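Local coordinates for protein cellulose 1,4-beta-cellobiosidase (Thermobifida fusca, PDB 4JJJ) that probably hydrolyses cellulose to cellobiose as a cellobiohydrolase, this chain being its glycoside hydrolase family 48 catalytic module, at residues L149-V152 with D153-Y156; T378-K382 with G383-T387. The protein carries 1 engineered substitution. All coordinates share one frame; numbering follows the deposited sequence. Where two conformers were deposited one is given.

Contact 1 of 2, residues L149-V152 with D153-Y156. With ZN (zinc ion), chain B.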
# COMPACT_ATOMS: atom_id res chain seq x y z
N LEU A 149 6.74 1.86 -6.39
CA LEU A 149 7.53 0.65 -6.79
C LEU A 149 8.80 1.06 -7.51
O LEU A 149 8.82 1.90 -8.48
CB LEU A 149 6.77 -0.19 -7.82
CG LEU A 149 7.27 -1.59 -8.11
CD1 LEU A 149 7.27 -2.52 -6.94
CD2 LEU A 149 6.53 -2.08 -9.32
N LEU A 150 9.93 0.53 -6.99
CA LEU A 150 11.27 0.64 -7.62
C LEU A 150 11.80 -0.72 -7.94
O LEU A 150 11.42 -1.72 -7.33
CB LEU A 150 12.26 1.30 -6.69
CG LEU A 150 11.94 2.73 -6.22
CD1 LEU A 150 12.93 3.12 -5.13
CD2 LEU A 150 12.00 3.74 -7.35
N ASP A 151 12.74 -0.75 -8.89
CA ASP A 151 13.53 -1.92 -9.18
C ASP A 151 14.95 -1.66 -8.66
O ASP A 151 15.66 -0.96 -9.31
CB ASP A 151 13.51 -2.20 -10.66
CG ASP A 151 14.29 -3.41 -11.08
OD1 ASP A 151 14.89 -4.14 -10.24
OD2 ASP A 151 14.16 -3.80 -12.31
N VAL A 152 15.25 -2.14 -7.47
CA VAL A 152 16.48 -1.74 -6.74
C VAL A 152 17.80 -2.26 -7.42
O VAL A 152 18.73 -1.52 -7.49
CB VAL A 152 16.38 -2.19 -5.28
CG1 VAL A 152 17.65 -1.65 -4.52
CG2 VAL A 152 15.16 -1.61 -4.62
N ASP A 153 17.79 -3.51 -7.85
CA ASP A 153 18.96 -4.10 -8.53
C ASP A 153 18.86 -3.98 -10.05
O ASP A 153 19.70 -4.53 -10.77
CB ASP A 153 19.07 -5.55 -8.12
CG ASP A 153 19.62 -5.72 -6.67
OD1 ASP A 153 20.10 -4.73 -6.10
OD2 ASP A 153 19.47 -6.86 -6.20
N ASN A 154 17.84 -3.33 -10.58
CA ASN A 154 17.67 -3.24 -12.05
C ASN A 154 17.55 -4.59 -12.68
O ASN A 154 18.10 -4.86 -13.74
CB ASN A 154 18.80 -2.39 -12.71
CG ASN A 154 18.32 -1.67 -13.99
OD1 ASN A 154 17.20 -1.17 -14.06
ND2 ASN A 154 19.23 -1.52 -14.99
N VAL A 155 16.79 -5.47 -12.05
CA VAL A 155 16.62 -6.78 -12.61
C VAL A 155 15.90 -6.75 -13.92
O VAL A 155 16.23 -7.57 -14.80
CB VAL A 155 16.02 -7.76 -11.62
CG1 VAL A 155 14.59 -7.49 -11.44
CG2 VAL A 155 16.38 -9.12 -12.05
N TYR A 156 15.06 -5.77 -14.13
CA TYR A 156 14.33 -5.64 -15.38
C TYR A 156 15.08 -4.87 -16.48
O TYR A 156 14.67 -4.91 -17.65
CB TYR A 156 12.89 -4.99 -15.20
CG TYR A 156 11.87 -5.91 -14.61
CD1 TYR A 156 11.71 -6.05 -13.22
CD2 TYR A 156 11.06 -6.71 -15.43
CE1 TYR A 156 10.79 -6.88 -12.64
CE2 TYR A 156 10.10 -7.51 -14.90
CZ TYR A 156 9.95 -7.62 -13.50
OH TYR A 156 9.02 -8.44 -12.96
ZN ZN B . 19.10 -8.50 -6.25
O HOH W 1 14.68 -1.71 -14.15
O HOH W 2 15.95 -5.82 -8.54
O HOH W 3 20.52 -10.05 -5.73
O HOH W 4 18.23 -9.18 -8.01

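Contact 2 of 2, residues T378-K382 with G383-T387. With FE (Fe (III) ion), chain N.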
# COMPACT_ATOMS: atom_id res chain seq x y z
N THR A 378 -16.83 2.68 -3.01
CA THR A 378 -16.37 3.43 -4.16
C THR A 378 -17.36 4.42 -4.77
O THR A 378 -18.62 4.18 -4.72
CB THR A 378 -15.93 2.46 -5.33
OG1 THR A 378 -15.38 3.26 -6.38
CG2 THR A 378 -17.07 1.68 -5.82
N ASN A 379 -16.81 5.53 -5.25
CA ASN A 379 -17.64 6.52 -6.01
C ASN A 379 -17.74 6.18 -7.53
O ASN A 379 -18.32 6.93 -8.30
CB ASN A 379 -17.08 7.94 -5.87
CG ASN A 379 -18.09 9.01 -6.27
OD1 ASN A 379 -19.17 9.00 -5.76
ND2 ASN A 379 -17.71 9.90 -7.07
N SER A 380 -17.01 5.18 -7.97
CA SER A 380 -16.98 4.79 -9.40
C SER A 380 -17.13 3.30 -9.50
O SER A 380 -16.16 2.52 -9.45
CB SER A 380 -15.72 5.22 -10.06
OG SER A 380 -15.69 4.98 -11.48
N TRP A 381 -18.39 2.81 -9.62
CA TRP A 381 -18.58 1.41 -9.75
C TRP A 381 -17.83 0.81 -10.97
O TRP A 381 -18.01 1.25 -12.10
CB TRP A 381 -20.11 1.11 -9.80
CG TRP A 381 -20.43 -0.29 -9.48
CD1 TRP A 381 -20.95 -1.21 -10.36
CD2 TRP A 381 -20.27 -0.98 -8.23
NE1 TRP A 381 -21.06 -2.43 -9.73
CE2 TRP A 381 -20.64 -2.30 -8.43
CE3 TRP A 381 -19.81 -0.60 -6.97
CZ2 TRP A 381 -20.61 -3.25 -7.38
CZ3 TRP A 381 -19.77 -1.50 -5.95
CH2 TRP A 381 -20.19 -2.84 -6.16
N LYS A 382 -17.07 -0.25 -10.72
CA LYS A 382 -16.32 -1.00 -11.69
C LYS A 382 -15.29 -0.09 -12.33
O LYS A 382 -14.74 -0.38 -13.44
CB LYS A 382 -17.22 -1.67 -12.70
CG LYS A 382 -17.91 -2.85 -12.04
CD LYS A 382 -18.92 -3.38 -13.00
CE LYS A 382 -19.58 -4.58 -12.37
NZ LYS A 382 -20.64 -5.10 -13.30
N GLY A 383 -15.04 1.03 -11.73
CA GLY A 383 -14.11 2.01 -12.35
C GLY A 383 -14.52 2.65 -13.68
O GLY A 383 -13.66 3.25 -14.34
N SER A 384 -15.81 2.71 -13.92
CA SER A 384 -16.37 3.36 -15.11
C SER A 384 -17.69 4.06 -14.74
O SER A 384 -18.53 4.30 -15.60
CB SER A 384 -16.52 2.40 -16.25
OG SER A 384 -17.41 1.32 -15.89
N TYR A 385 -17.89 4.43 -13.48
CA TYR A 385 -19.09 5.06 -13.00
C TYR A 385 -20.33 4.20 -13.43
O TYR A 385 -21.32 4.80 -13.91
CB TYR A 385 -19.23 6.53 -13.41
CG TYR A 385 -18.01 7.34 -12.96
CD1 TYR A 385 -17.85 7.70 -11.65
CD2 TYR A 385 -16.97 7.64 -13.83
CE1 TYR A 385 -16.66 8.32 -11.22
CE2 TYR A 385 -15.80 8.26 -13.41
CZ TYR A 385 -15.66 8.61 -12.08
OH TYR A 385 -14.51 9.23 -11.72
N ASP A 386 -20.22 2.88 -13.32
CA ASP A 386 -21.22 1.94 -13.78
C ASP A 386 -22.34 1.92 -12.77
O ASP A 386 -22.36 2.58 -11.78
CB ASP A 386 -20.63 0.55 -13.92
CG ASP A 386 -21.24 -0.27 -15.03
OD1 ASP A 386 -22.35 0.12 -15.53
OD2 ASP A 386 -20.48 -1.21 -15.45
N THR A 387 -23.36 1.15 -13.14
CA THR A 387 -24.58 1.05 -12.33
C THR A 387 -24.45 -0.06 -11.36
O THR A 387 -24.30 -1.24 -11.70
CB THR A 387 -25.73 0.70 -13.31
OG1 THR A 387 -25.85 1.83 -14.18
CG2 THR A 387 -26.98 0.42 -12.43
FE FE N . -23.22 -0.81 -17.27
O HOH W 5 -20.74 4.25 -10.13
O HOH W 6 -22.58 -2.66 -13.46
O HOH W 7 -15.69 -1.04 -16.01
O HOH W 8 -21.60 -1.82 -17.95
O HOH W 9 -24.77 -2.23 -16.23
O HOH W 10 -22.64 -2.24 -16.04
O HOH W 11 -24.61 -0.53 -15.88

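Contact 1 of 2, residues L149-V152 with D153-Y156
The carboxylate of D151 faces the backbone N-H groups of V155 and Y156 and takes one with each oxygen. Y156 N gives the straighter bond, to D151 OD2 at 2.8 Å and 163°, where OD2 offers its syn lone pair. V155 N reaches D151 OD1 at 2.9 Å, also from the syn side but 30° out of the carboxylate plane. D151 can reach forward like this because its CG is anti to the backbone N (chi1 -179°). CG1 of V155 lies beside the same carboxylate, 3.6 Å from D151 OD1. The ring of Y156 turns its edge to D151, with D151 OD2 3.4 Å from Y156 CD1 and in the ring plane. The link is an aspartate side chain tying down the turn that follows strand 149-151 of an antiparallel sheet. Across the turn, N154 N makes a weak bond to D151 O. Two waters add to the grip. One donates to D151 OD2 and N154 OD1; the other donates to D151 OD1 and accepts from D153 N. The CB of D153 points away from the strand, and its OD2 binds a zinc ion, at a distance modelled too short to be trusted. H46 and two waters also bind the zinc. D153 OD1 forms a salt bridge with R22, and the hydroxyl of Y156 bonds to D43.

Contact 2 of 2, residues T378-K382 with G383-T387
A tight loop after strand 376-378 leads from an ST turn at T378 to an iron-binding aspartate. In the ST turn, T378 OG1 accepts from S380 N. S380 then meets Y385 through its side chain. With OG anti to the backbone N (chi1 -175°), S380 OG accepts from Y385 N at 3.0 Å while lying over the centre of the Y385 ring. S380 CB is over the same face in a CH-pi contact, 3.9 Å from the centroid of the Y385 ring. The hydroxyl of Y385 bonds to D269, which also holds N379. W381 O takes two N-H groups. D386 N reaches W381 O in the carbonyl plane, on a lone pair, at 3.0 Å; S384 N reaches W381 O from above that plane, at 3.2 Å. The indole edge of W381 meets D386 CB 4.0 Å from W381 CD1. D386 OD1 binds the Fe(III) ion at 2.2 Å, and four waters also bind the ion. D386 OD1 also accepts from T387 N at 2.8 Å. K382 extends past D386, with K382 NZ 4.4 Å from D386 OD2, too far for a salt bridge. The bonds to W381 O and from T387 N probably help hold the aspartate towards the metal, while the lysine charge probably adds a mild attraction.

Overall arrangement
Contact 1 and contact 2 are separate local turns of the family 48 module, with centres 33 Å apart and nearest atoms about 21 Å apart. They do not touch. Each takes in the end of a strand of a different antiparallel sheet and the turn after it. Each carries an aspartate bound to a metal: zinc at 149-156, Fe(III) at 378-387. In contact 2, G383 is about 8 Å from a bound glucose. Strand 149-151 of contact 1 pairs with strand 47-49, which runs into helix 50-67; that helix carries E51, the predicted proton donor and a glycan-pocket residue. The side chain of N154 in contact 1 lies about 8 Å from a bound Fe(III) ion.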